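Local coordinates for protein 7,8-dihydro-6-hydroxymethylpterin pyrophosphokinase-dihydropteroate synthase (Plasmodium falciparum, PDB 6JWV) that probably catalyses two consecutive steps of folate biosynthesis, pyrophosphorylating 6-hydroxymethyl-7,8-dihydropterin with ATP and condensing the product with 4-aminobenzoate to form 7,8-dihydropteroate, at residues 23-28 and 159-164; 39-44 and 168-173; 383-388 and 681-686. The protein carries 1 engineered substitution. One frame throughout, in Å; residues are numbered along the deposited sequence.

Contact 1: residues 23-28 and 159-164. With PH2 (2-amino-6-hydroxymethyl-7,8-dihydro-3H-pteridin-4-one), chain D.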
loop_
_atom_site.group_PDB
_atom_site.type_symbol
_atom_site.label_atom_id
_atom_site.label_comp_id
_atom_site.label_asym_id
_atom_site.label_seq_id
_atom_site.Cartn_x
_atom_site.Cartn_y
_atom_site.Cartn_z
ATOM N N GLY A 23 -30.929 -9.565 -16.760
ATOM C CA GLY A 23 -29.762 -9.351 -17.615
ATOM C C GLY A 23 -29.997 -8.340 -18.726
ATOM O O GLY A 23 -31.100 -8.260 -19.284
ATOM N N THR A 24 -28.954 -7.564 -19.023
ATOM C CA THR A 24 -28.924 -6.692 -20.191
ATOM C C THR A 24 -27.507 -6.587 -20.756
ATOM O O THR A 24 -26.549 -6.935 -20.068
ATOM C CB THR A 24 -29.511 -5.293 -19.899
ATOM O OG1 THR A 24 -29.542 -4.546 -21.123
ATOM C CG2 THR A 24 -28.702 -4.516 -18.838
ATOM N N ASN A 25 -27.385 -6.113 -22.000
ATOM C CA ASN A 25 -26.080 -5.894 -22.652
ATOM C C ASN A 25 -25.727 -4.423 -22.819
ATOM O O ASN A 25 -24.615 -4.090 -23.217
ATOM C CB ASN A 25 -26.045 -6.546 -24.024
ATOM C CG ASN A 25 -26.092 -8.041 -23.956
ATOM O OD1 ASN A 25 -27.119 -8.633 -24.271
ATOM N ND2 ASN A 25 -24.985 -8.671 -23.550
ATOM N N ASP A 26 -26.675 -3.549 -22.525
ATOM C CA ASP A 26 -26.488 -2.128 -22.718
ATOM C C ASP A 26 -25.778 -1.532 -21.515
ATOM O O ASP A 26 -26.408 -1.239 -20.499
ATOM C CB ASP A 26 -27.848 -1.462 -22.941
ATOM C CG ASP A 26 -27.745 -0.041 -23.459
ATOM O OD1 ASP A 26 -26.682 0.618 -23.347
ATOM O OD2 ASP A 26 -28.772 0.429 -23.977
ATOM N N ARG A 27 -24.467 -1.353 -21.647
ATOM C CA ARG A 27 -23.624 -0.763 -20.599
ATOM C C ARG A 27 -24.113 0.609 -20.148
ATOM O O ARG A 27 -24.279 0.836 -18.949
ATOM C CB ARG A 27 -22.155 -0.680 -21.044
ATOM C CG ARG A 27 -21.198 -0.398 -19.909
ATOM C CD ARG A 27 -19.847 0.086 -20.404
ATOM N NE ARG A 27 -18.925 0.365 -19.294
ATOM C CZ ARG A 27 -19.032 1.381 -18.430
ATOM N NH1 ARG A 27 -20.034 2.262 -18.506
ATOM N NH2 ARG A 27 -18.130 1.515 -17.466
ATOM N N ARG A 28 -24.358 1.501 -21.106
ATOM C CA ARG A 28 -24.721 2.885 -20.795
ATOM C C ARG A 28 -26.106 2.980 -20.154
ATOM O O ARG A 28 -26.349 3.842 -19.314
ATOM C CB ARG A 28 -24.655 3.779 -22.046
ATOM C CG ARG A 28 -23.839 5.072 -21.904
ATOM C CD ARG A 28 -24.298 6.009 -20.780
ATOM N NE ARG A 28 -25.080 7.166 -21.231
ATOM C CZ ARG A 28 -24.647 8.431 -21.226
ATOM N NH1 ARG A 28 -23.425 8.737 -20.794
ATOM N NH2 ARG A 28 -25.443 9.402 -21.655
ATOM N N TYR A 159 -21.830 -10.731 -29.907
ATOM C CA TYR A 159 -21.186 -11.890 -29.278
ATOM C C TYR A 159 -19.918 -11.555 -28.445
ATOM O O TYR A 159 -19.304 -12.444 -27.840
ATOM C CB TYR A 159 -20.971 -13.051 -30.288
ATOM C CG TYR A 159 -20.389 -12.700 -31.660
ATOM C CD1 TYR A 159 -21.117 -11.933 -32.594
ATOM C CD2 TYR A 159 -19.126 -13.186 -32.050
ATOM C CE1 TYR A 159 -20.588 -11.627 -33.849
ATOM C CE2 TYR A 159 -18.594 -12.889 -33.307
ATOM C CZ TYR A 159 -19.329 -12.111 -34.199
ATOM O OH TYR A 159 -18.811 -11.815 -35.436
ATOM N N THR A 160 -19.567 -10.267 -28.396
ATOM C CA THR A 160 -18.464 -9.770 -27.565
ATOM C C THR A 160 -19.001 -9.085 -26.310
ATOM O O THR A 160 -18.560 -9.404 -25.200
ATOM C CB THR A 160 -17.549 -8.777 -28.324
ATOM O OG1 THR A 160 -17.220 -9.297 -29.617
ATOM C CG2 THR A 160 -16.250 -8.506 -27.542
ATOM N N SER A 161 -19.948 -8.160 -26.502
ATOM C CA SER A 161 -20.476 -7.264 -25.454
ATOM C C SER A 161 -20.760 -7.957 -24.113
ATOM O O SER A 161 -21.342 -9.041 -24.089
ATOM C CB SER A 161 -21.734 -6.554 -25.973
ATOM O OG SER A 161 -22.209 -5.586 -25.054
ATOM N N TYR A 162 -20.315 -7.327 -23.023
ATOM C CA TYR A 162 -20.550 -7.782 -21.637
ATOM C C TYR A 162 -22.028 -7.852 -21.235
ATOM O O TYR A 162 -22.855 -7.091 -21.753
ATOM C CB TYR A 162 -19.913 -6.802 -20.665
ATOM C CG TYR A 162 -18.446 -6.954 -20.410
ATOM C CD1 TYR A 162 -17.956 -8.020 -19.646
ATOM C CD2 TYR A 162 -17.544 -5.984 -20.872
ATOM C CE1 TYR A 162 -16.598 -8.144 -19.391
ATOM C CE2 TYR A 162 -16.185 -6.097 -20.619
ATOM C CZ TYR A 162 -15.723 -7.178 -19.881
ATOM O OH TYR A 162 -14.381 -7.292 -19.630
ATOM N N PHE A 163 -22.340 -8.741 -20.290
ATOM C CA PHE A 163 -23.657 -8.766 -19.650
ATOM C C PHE A 163 -23.675 -7.972 -18.346
ATOM O O PHE A 163 -22.665 -7.886 -17.625
ATOM C CB PHE A 163 -24.140 -10.192 -19.406
ATOM C CG PHE A 163 -24.511 -10.926 -20.658
ATOM C CD1 PHE A 163 -23.540 -11.612 -21.403
ATOM C CD2 PHE A 163 -25.829 -10.924 -21.112
ATOM C CE1 PHE A 163 -23.882 -12.289 -22.565
ATOM C CE2 PHE A 163 -26.176 -11.590 -22.281
ATOM C CZ PHE A 163 -25.202 -12.276 -23.001
ATOM N N TYR A 164 -24.825 -7.370 -18.078
ATOM C CA TYR A 164 -25.046 -6.638 -16.849
ATOM C C TYR A 164 -26.128 -7.353 -16.094
ATOM O O TYR A 164 -27.297 -7.293 -16.482
ATOM C CB TYR A 164 -25.293 -5.137 -17.130
ATOM C CG TYR A 164 -24.008 -4.577 -17.671
ATOM C CD1 TYR A 164 -23.712 -4.660 -19.052
ATOM C CD2 TYR A 164 -23.014 -4.093 -16.802
ATOM C CE1 TYR A 164 -22.493 -4.225 -19.552
ATOM C CE2 TYR A 164 -21.795 -3.643 -17.299
ATOM C CZ TYR A 164 -21.536 -3.721 -18.672
ATOM O OH TYR A 164 -20.330 -3.294 -19.173
HETATM N N1 PH2 D . -27.380 -14.837 -20.733
HETATM C C2 PH2 D . -27.344 -15.628 -21.848
HETATM C C3 PH2 D . -26.035 -16.151 -22.409
HETATM N N4 PH2 D . -24.859 -15.723 -21.645
HETATM N N5 PH2 D . -23.823 -14.558 -19.901
HETATM C C6 PH2 D . -23.888 -13.766 -18.800
HETATM N N6 PH2 D . -22.742 -13.424 -18.179
HETATM N N7 PH2 D . -25.054 -13.309 -18.310
HETATM C C8 PH2 D . -26.237 -13.603 -18.869
HETATM O O8 PH2 D . -27.281 -13.153 -18.361
HETATM C C9 PH2 D . -26.258 -14.470 -20.081
HETATM C C10 PH2 D . -24.939 -14.938 -20.566
HETATM C C11 PH2 D . -28.612 -16.040 -22.588
HETATM O O4 PH2 D . -29.793 -15.391 -22.090
#
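Asn-25 and Phe-163 lie side by side, and their end groups meet as amide against ring: Asn-25 ND2 sits above the centre of the Phe-163 ring, 3.3 Å from its plane. The two planes are 59° apart, so the amide leans over the ring instead of lying flat on it. With CG beside its own backbone N (chi1 -67°), Asn-25 brings the same nitrogen to Tyr-162 O at 3.2 Å, a hydrogen bond whose donor stands well out of the plane of the Tyr-162 carbonyl. The other end of the amide, OD1, accepts from Arg-205 N, and the two bonds together are consistent with the modelled amide orientation. The opposite face of Phe-163 receives the pterin, whose C10 stands 3.4 Å above the ring plane, displaced toward the rim. A flat, apolar ring suits a residue that must lie between a polar side chain and a flat heterocycle. The segments belong to neighbouring antiparallel strands, 16-24 and 163-172, in the sheet of the pyrophosphokinase part, and this end of the sheet helps form the pterin pocket. Thr-24 and Tyr-164 are a hydrogen-bonded pair there, with Tyr-164 N giving to Thr-24 O at 2.7 Å and Thr-24 N to Tyr-164 O at 3.0 Å. On the sheet face they share, Thr-24 CG2 packs against Tyr-164 CB at 3.9 Å, whereas Thr-24 OG1, anti to its backbone N, is bonded to Ile-206 O. Farther out, the backbone CA of Arg-27 makes an off-centre CH-pi contact 4.3 Å from the Tyr-164 ring centroid, while its CB and CG run past the phenol end. The phenol oxygen is itself hydrogen-bonded to Glu-56, and the extended arginine chain carries the guanidinium on to a weak bond with Tyr-384.

Contact 2: residues 39-44 and 168-173. With CA (calcium ion), chain H.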
loop_
_atom_site.group_PDB
_atom_site.type_symbol
_atom_site.label_atom_id
_atom_site.label_comp_id
_atom_site.label_asym_id
_atom_site.label_seq_id
_atom_site.Cartn_x
_atom_site.Cartn_y
_atom_site.Cartn_z
ATOM N N HIS A 39 -39.030 -2.160 -11.359
ATOM C CA HIS A 39 -40.317 -1.504 -11.097
ATOM C C HIS A 39 -41.453 -2.407 -11.510
ATOM O O HIS A 39 -42.399 -2.601 -10.755
ATOM C CB HIS A 39 -40.468 -0.165 -11.825
ATOM C CG HIS A 39 -39.485 0.876 -11.397
ATOM N ND1 HIS A 39 -39.371 1.302 -10.087
ATOM C CD2 HIS A 39 -38.590 1.602 -12.111
ATOM C CE1 HIS A 39 -38.428 2.225 -10.011
ATOM N NE2 HIS A 39 -37.926 2.409 -11.222
ATOM N N LEU A 40 -41.337 -2.954 -12.716
ATOM C CA LEU A 40 -42.379 -3.762 -13.303
ATOM C C LEU A 40 -42.517 -5.074 -12.559
ATOM O O LEU A 40 -43.636 -5.570 -12.421
ATOM C CB LEU A 40 -42.138 -3.955 -14.804
ATOM C CG LEU A 40 -42.135 -2.660 -15.647
ATOM C CD1 LEU A 40 -41.582 -2.869 -17.051
ATOM C CD2 LEU A 40 -43.517 -2.029 -15.710
ATOM N N VAL A 41 -41.401 -5.611 -12.049
ATOM C CA VAL A 41 -41.435 -6.732 -11.082
ATOM C C VAL A 41 -42.268 -6.340 -9.850
ATOM O O VAL A 41 -43.234 -7.020 -9.502
ATOM C CB VAL A 41 -40.013 -7.201 -10.659
ATOM C CG1 VAL A 41 -40.053 -8.034 -9.380
ATOM C CG2 VAL A 41 -39.341 -7.998 -11.772
ATOM N N GLU A 42 -41.895 -5.229 -9.221
ATOM C CA GLU A 42 -42.548 -4.720 -8.006
ATOM C C GLU A 42 -44.038 -4.405 -8.260
ATOM O O GLU A 42 -44.878 -4.517 -7.359
ATOM C CB GLU A 42 -41.762 -3.491 -7.502
ATOM C CG GLU A 42 -42.259 -2.808 -6.244
ATOM C CD GLU A 42 -42.107 -3.639 -4.977
ATOM O OE1 GLU A 42 -40.960 -3.868 -4.527
ATOM O OE2 GLU A 42 -43.158 -4.040 -4.414
ATOM N N LYS A 43 -44.359 -4.041 -9.498
ATOM C CA LYS A 43 -45.704 -3.621 -9.860
ATOM C C LYS A 43 -46.595 -4.806 -10.220
ATOM O O LYS A 43 -47.717 -4.888 -9.718
ATOM C CB LYS A 43 -45.654 -2.596 -11.006
ATOM C CG LYS A 43 -46.993 -2.023 -11.444
ATOM C CD LYS A 43 -46.821 -1.262 -12.742
ATOM C CE LYS A 43 -48.107 -0.568 -13.150
ATOM N NZ LYS A 43 -48.573 0.432 -12.147
ATOM N N TYR A 44 -46.079 -5.710 -11.063
ATOM C CA TYR A 44 -46.856 -6.806 -11.621
ATOM C C TYR A 44 -46.718 -8.169 -10.936
ATOM O O TYR A 44 -47.517 -9.067 -11.207
ATOM C CB TYR A 44 -46.586 -6.955 -13.131
ATOM C CG TYR A 44 -47.095 -5.808 -13.985
ATOM C CD1 TYR A 44 -48.354 -5.236 -13.750
ATOM C CD2 TYR A 44 -46.332 -5.304 -15.047
ATOM C CE1 TYR A 44 -48.823 -4.181 -14.523
ATOM C CE2 TYR A 44 -46.795 -4.251 -15.828
ATOM C CZ TYR A 44 -48.044 -3.691 -15.562
ATOM O OH TYR A 44 -48.534 -2.637 -16.326
ATOM N N VAL A 168 -32.919 -11.001 -7.932
ATOM C CA VAL A 168 -33.896 -10.445 -7.014
ATOM C C VAL A 168 -34.731 -11.561 -6.429
ATOM O O VAL A 168 -34.974 -12.554 -7.097
ATOM C CB VAL A 168 -34.783 -9.297 -7.630
ATOM C CG1 VAL A 168 -34.047 -8.533 -8.726
ATOM C CG2 VAL A 168 -36.090 -9.799 -8.205
ATOM N N VAL A 169 -35.153 -11.388 -5.180
ATOM C CA VAL A 169 -36.135 -12.262 -4.561
ATOM C C VAL A 169 -37.453 -11.508 -4.467
ATOM O O VAL A 169 -37.522 -10.398 -3.916
ATOM C CB VAL A 169 -35.716 -12.774 -3.161
ATOM C CG1 VAL A 169 -36.735 -13.777 -2.637
ATOM C CG2 VAL A 169 -34.338 -13.408 -3.203
ATOM N N VAL A 170 -38.491 -12.127 -5.017
ATOM C CA VAL A 170 -39.825 -11.571 -4.982
ATOM C C VAL A 170 -40.697 -12.464 -4.129
ATOM O O VAL A 170 -40.770 -13.673 -4.358
ATOM C CB VAL A 170 -40.452 -11.462 -6.389
ATOM C CG1 VAL A 170 -41.557 -10.412 -6.398
ATOM C CG2 VAL A 170 -39.402 -11.124 -7.438
ATOM N N LYS A 171 -41.335 -11.873 -3.129
ATOM C CA LYS A 171 -42.487 -12.507 -2.500
ATOM C C LYS A 171 -43.652 -12.249 -3.472
ATOM O O LYS A 171 -44.128 -11.118 -3.599
ATOM C CB LYS A 171 -42.718 -11.949 -1.084
ATOM C CG LYS A 171 -44.092 -12.210 -0.483
ATOM C CD LYS A 171 -44.110 -12.168 1.041
ATOM C CE LYS A 171 -43.956 -10.764 1.608
ATOM N NZ LYS A 171 -43.786 -10.786 3.095
ATOM N N THR A 172 -44.065 -13.295 -4.184
ATOM C CA THR A 172 -45.030 -13.173 -5.277
ATOM C C THR A 172 -46.453 -13.629 -4.932
ATOM O O THR A 172 -46.648 -14.494 -4.067
ATOM C CB THR A 172 -44.539 -13.872 -6.564
ATOM O OG1 THR A 172 -45.440 -13.571 -7.631
ATOM C CG2 THR A 172 -44.458 -15.384 -6.405
ATOM N N PHE A 173 -47.430 -13.018 -5.610
ATOM C CA PHE A 173 -48.854 -13.391 -5.510
ATOM C C PHE A 173 -49.293 -14.231 -6.714
ATOM O O PHE A 173 -50.427 -14.695 -6.777
ATOM C CB PHE A 173 -49.755 -12.152 -5.382
ATOM C CG PHE A 173 -49.383 -11.023 -6.304
ATOM C CD1 PHE A 173 -49.439 -11.177 -7.690
ATOM C CD2 PHE A 173 -48.977 -9.797 -5.780
ATOM C CE1 PHE A 173 -49.073 -10.142 -8.541
ATOM C CE2 PHE A 173 -48.622 -8.756 -6.622
ATOM C CZ PHE A 173 -48.673 -8.925 -8.007
HETATM CA CA CA H . -45.480 -4.699 -5.199
HETATM O O HOH W 1 -48.100 -4.781 -5.907
HETATM O O HOH W 2 -45.955 -6.057 -3.145
#
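This is a buried helix-on-sheet contact, apolar at its middle and bordered by a calcium site, where the last turns of helix 30-44 rest on strand 163-172. At its middle two valines meet: Val-41 CG1 lies 3.7 Å from Val-170 CG2, the two branched side chains crossing obliquely. Val-41 carries CG1 anti to the backbone N (chi1 163°), which turns that methyl to the strand, and the same methyl lies 4.5 Å from Val-168 CG2. Val-168 and Val-170, two positions apart, present their side chains on one face of the strand. Short, beta-branched residues suit both partners, since they allow a close fit without polar atoms to satisfy. Leu-20 of strand 16-24 and Ile-48 of strand 46-57 also touch Val-41, which thus packs over three neighbouring strands, 16-24, 163-172 and 46-57. Helix 30-44 and helix 177-190, with strands 16-24, 46-57, 163-172 and 208-214 in the order 4-1-3-2, make the ferredoxin-like arrangement of pyrophosphokinases, and here the first helix packs on its sheet. At the helix end Phe-173 turns its ring edge to the terminal carbonyl, CE1 lying 3.3 Å from Tyr-44 O near the ring plane, an arrangement in which the weakly positive ring hydrogens face the oxygen; Tyr-97 stacks on this ring. On another side of the helix Glu-42 holds the calcium ion twice, through its carbonyl O at 2.2 Å and carboxylate OE2 at 2.5 Å. The side chain bends at chi2 (68°), which curls the carboxylate back over its own backbone. OE1 is bonded to Ile-48 N, fixing the rotation of the group, while two waters, Gly-46 O and Glu-99 OE1 are among the other ligands. A cation here would probably also ease the negative end of the helix dipole.

Contact 3: residues 383-388 and 681-686. With XTZ (4-{[(2-amino-4-oxo-3,4,7,8-tetrahydropteridin-6-yl)methyl]amino}-N-(1,3-thiazol-2-yl)benzenesulfonamide), chain C.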
loop_
_atom_site.group_PDB
_atom_site.type_symbol
_atom_site.label_atom_id
_atom_site.label_comp_id
_atom_site.label_asym_id
_atom_site.label_seq_id
_atom_site.Cartn_x
_atom_site.Cartn_y
_atom_site.Cartn_z
ATOM N N SER A 383 -20.604 2.550 -11.435
ATOM C CA SER A 383 -19.289 2.666 -10.855
ATOM C C SER A 383 -18.819 1.246 -10.622
ATOM O O SER A 383 -19.612 0.384 -10.218
ATOM C CB SER A 383 -19.358 3.397 -9.532
ATOM O OG SER A 383 -19.757 4.751 -9.686
ATOM N N TYR A 384 -17.551 0.971 -10.903
ATOM C CA TYR A 384 -16.980 -0.316 -10.515
ATOM C C TYR A 384 -16.430 -0.201 -9.107
ATOM O O TYR A 384 -15.639 0.703 -8.807
ATOM C CB TYR A 384 -15.887 -0.784 -11.486
ATOM C CG TYR A 384 -16.353 -0.888 -12.917
ATOM C CD1 TYR A 384 -17.178 -1.944 -13.324
ATOM C CD2 TYR A 384 -15.979 0.076 -13.868
ATOM C CE1 TYR A 384 -17.616 -2.046 -14.639
ATOM C CE2 TYR A 384 -16.408 -0.019 -15.190
ATOM C CZ TYR A 384 -17.231 -1.079 -15.570
ATOM O OH TYR A 384 -17.672 -1.194 -16.869
ATOM N N LEU A 385 -16.870 -1.111 -8.249
ATOM C CA LEU A 385 -16.450 -1.133 -6.863
ATOM C C LEU A 385 -14.938 -1.203 -6.771
ATOM O O LEU A 385 -14.326 -2.028 -7.431
ATOM C CB LEU A 385 -17.086 -2.312 -6.124
ATOM C CG LEU A 385 -17.014 -2.251 -4.601
ATOM C CD1 LEU A 385 -17.975 -1.226 -4.035
ATOM C CD2 LEU A 385 -17.282 -3.619 -3.991
ATOM N N LYS A 386 -14.352 -0.305 -5.980
ATOM C CA LYS A 386 -12.915 -0.323 -5.648
ATOM C C LYS A 386 -11.993 0.221 -6.762
ATOM O O LYS A 386 -10.783 0.075 -6.680
ATOM C CB LYS A 386 -12.469 -1.744 -5.210
ATOM C CG LYS A 386 -12.854 -2.243 -3.820
ATOM C CD LYS A 386 -13.753 -1.313 -3.019
ATOM C CE LYS A 386 -14.102 -1.908 -1.660
ATOM N NZ LYS A 386 -14.673 -0.870 -0.759
ATOM N N GLU A 387 -12.560 0.860 -7.783
ATOM C CA GLU A 387 -11.762 1.350 -8.933
ATOM C C GLU A 387 -11.452 2.858 -8.909
ATOM O O GLU A 387 -10.582 3.335 -9.650
ATOM C CB GLU A 387 -12.334 0.863 -10.287
ATOM C CG GLU A 387 -11.977 -0.599 -10.559
ATOM C CD GLU A 387 -12.411 -1.192 -11.910
ATOM O OE1 GLU A 387 -12.548 -0.468 -12.924
ATOM O OE2 GLU A 387 -12.573 -2.443 -11.966
ATOM N N LYS A 388 -12.116 3.591 -8.015
ATOM C CA LYS A 388 -11.914 5.029 -7.897
ATOM C C LYS A 388 -12.255 5.520 -6.501
ATOM O O LYS A 388 -13.298 5.185 -5.971
ATOM C CB LYS A 388 -12.793 5.776 -8.913
ATOM C CG LYS A 388 -12.254 7.125 -9.355
ATOM C CD LYS A 388 -13.373 8.045 -9.837
ATOM C CE LYS A 388 -12.969 8.850 -11.074
ATOM N NZ LYS A 388 -11.754 9.696 -10.876
ATOM N N LYS A 681 -8.478 1.737 -1.400
ATOM C CA LYS A 681 -9.527 1.773 -2.426
ATOM C C LYS A 681 -10.883 2.116 -1.844
ATOM O O LYS A 681 -11.891 1.584 -2.286
ATOM C CB LYS A 681 -9.617 0.454 -3.217
ATOM C CG LYS A 681 -8.312 -0.054 -3.777
ATOM C CD LYS A 681 -8.539 -1.333 -4.557
ATOM C CE LYS A 681 -7.230 -1.870 -5.117
ATOM N NZ LYS A 681 -6.540 -0.797 -5.882
ATOM N N VAL A 682 -10.897 2.988 -0.846
ATOM C CA VAL A 682 -12.122 3.535 -0.280
ATOM C C VAL A 682 -12.888 4.166 -1.441
ATOM O O VAL A 682 -12.310 4.899 -2.238
ATOM C CB VAL A 682 -11.801 4.582 0.822
ATOM C CG1 VAL A 682 -13.065 5.239 1.355
ATOM C CG2 VAL A 682 -11.051 3.928 1.967
ATOM N N ASP A 683 -14.176 3.879 -1.553
ATOM C CA ASP A 683 -14.935 4.365 -2.703
ATOM C C ASP A 683 -15.233 5.868 -2.656
ATOM O O ASP A 683 -15.041 6.561 -3.649
ATOM C CB ASP A 683 -16.165 3.487 -2.935
ATOM C CG ASP A 683 -15.786 2.004 -2.997
ATOM O OD1 ASP A 683 -15.781 1.360 -1.907
ATOM O OD2 ASP A 683 -15.412 1.499 -4.108
ATOM N N LEU A 684 -15.668 6.373 -1.502
ATOM C CA LEU A 684 -15.946 7.815 -1.330
ATOM C C LEU A 684 -15.326 8.366 -0.060
ATOM O O LEU A 684 -15.475 7.781 1.022
ATOM C CB LEU A 684 -17.458 8.111 -1.371
ATOM C CG LEU A 684 -18.234 7.701 -2.639
ATOM C CD1 LEU A 684 -18.904 6.350 -2.424
ATOM C CD2 LEU A 684 -19.272 8.733 -3.042
ATOM N N ILE A 685 -14.613 9.479 -0.200
ATOM C CA ILE A 685 -14.086 10.242 0.955
ATOM C C ILE A 685 -14.760 11.602 1.040
ATOM O O ILE A 685 -14.928 12.281 0.035
ATOM C CB ILE A 685 -12.543 10.356 0.976
ATOM C CG1 ILE A 685 -11.988 10.919 -0.362
ATOM C CG2 ILE A 685 -11.932 9.006 1.369
ATOM C CD1 ILE A 685 -10.523 11.289 -0.313
ATOM N N ARG A 686 -15.188 11.958 2.245
ATOM C CA ARG A 686 -16.006 13.142 2.488
ATOM C C ARG A 686 -15.152 14.247 3.119
ATOM O O ARG A 686 -14.823 14.162 4.294
ATOM C CB ARG A 686 -17.187 12.780 3.392
ATOM C CG ARG A 686 -18.174 13.909 3.607
ATOM C CD ARG A 686 -19.240 13.515 4.612
ATOM N NE ARG A 686 -20.126 14.635 4.951
ATOM C CZ ARG A 686 -19.934 15.489 5.956
ATOM N NH1 ARG A 686 -18.881 15.406 6.774
ATOM N NH2 ARG A 686 -20.819 16.450 6.137
HETATM O O3 XTZ C . -18.224 10.969 9.045
HETATM C C16 XTZ C . -19.299 11.346 8.534
HETATM N N2 XTZ C . -19.954 10.556 7.672
HETATM C C3 XTZ C . -19.891 12.669 8.863
HETATM N N4 XTZ C . -19.328 13.548 9.732
HETATM C C4 XTZ C . -19.935 14.748 9.983
HETATM C C15 XTZ C . -21.234 15.157 9.326
HETATM N N8 XTZ C . -21.775 14.161 8.412
HETATM C C2 XTZ C . -21.171 12.996 8.171
HETATM N N3 XTZ C . -21.716 12.095 7.307
HETATM C C1 XTZ C . -21.110 10.905 7.083
HETATM N N1 XTZ C . -21.669 10.023 6.231
HETATM C C5 XTZ C . -19.334 15.749 10.939
HETATM N N5 XTZ C . -19.499 15.329 12.332
HETATM C C6 XTZ C . -18.462 15.298 13.229
HETATM C C14 XTZ C . -17.545 16.358 13.235
HETATM C C13 XTZ C . -16.487 16.344 14.125
HETATM C C9 XTZ C . -16.305 15.292 15.029
HETATM C C8 XTZ C . -17.226 14.225 15.044
HETATM C C7 XTZ C . -18.304 14.232 14.146
HETATM S S1 XTZ C . -15.051 15.371 16.037
HETATM O O1 XTZ C . -13.791 15.280 15.392
HETATM O O2 XTZ C . -15.115 14.255 16.946
HETATM N N6 XTZ C . -15.098 16.798 16.812
HETATM C C10 XTZ C . -14.675 18.019 16.338
HETATM S S2 XTZ C . -14.309 19.373 17.357
HETATM C C12 XTZ C . -13.907 20.400 16.012
HETATM C C11 XTZ C . -14.089 19.637 14.851
HETATM N N7 XTZ C . -14.507 18.337 15.027
HETATM O O HOH W 3 -8.692 -1.727 -8.040
HETATM O O HOH W 4 -15.252 3.303 -6.514
HETATM O O HOH W 5 -11.988 2.801 -4.823
#
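Lys-386 and Asp-683 cross at about a right angle, and the carboxylate takes two bonds from the one lysine. Asp-683 OD2 receives the backbone Lys-386 N at 2.8 Å, met nearly along the C-O axis, while Asp-683 OD1 uses its syn lone pair for Lys-386 NZ in a salt bridge of 2.7 Å. The modelled lysine chain bends at chi2, bringing CD and NZ back beside the carboxylate, with CD 3.4 Å from Asp-683 OD2. The ammonium group is also bonded to Tyr-597 O and Tyr-600 O; it would probably offset the charge of the buried carboxylate, whose OD1 also accepts from Leu-602 N. Lys-386 is the third residue of a type II beta turn, Tyr-384 to Glu-387, and takes the positive phi (78°) that this place requires. Across from it, Lys-681 ends helix 662-680 in a Schellman motif, and the chain then enters strand 684-687 of the pterin-binding TIM barrel. The turn is thus fastened to the helix-to-strand connection of the barrel, at the N-terminal end of strand 684-687. Lys-681 lays its extended aliphatic chain alongside the turn, CD 3.4 Å from Lys-386 O, and a water donates to that carbonyl while accepting a weak bond from Lys-681 NZ. Leu-385 adds apolar cover, its CD1 3.7 Å from Asp-683 OD2. Farther along the strand, where the bound pterin-sulfathiazole adduct lies, Arg-686 sets one face of its guanidinium over it, N8 lying 3.3 Å above the centre of the group; Asp-430 forms a salt bridge with its NE.

In the fold
Contacts 1 and 2 lie in the ferredoxin-like pyrophosphokinase part, their centres 23 Å apart, and both use strand 163-172, one end facing the pterin and the other the calcium. Their segments alternate along the chain, since 23-28 and 39-44 both precede 159-164 and 168-173. Contact 3 comes later in the sequence, 23 Å from contact 1 and 31 Å from contact 2 between centres; the nearest atoms of contacts 2 and 3 are about 17 Å apart. It still reaches the same antiparallel sheet, because strands 373-376 and 383-384 extend it, while its other segment enters the TIM barrel. Through these two added strands the pyrophosphokinase sheet continues up to the synthase part.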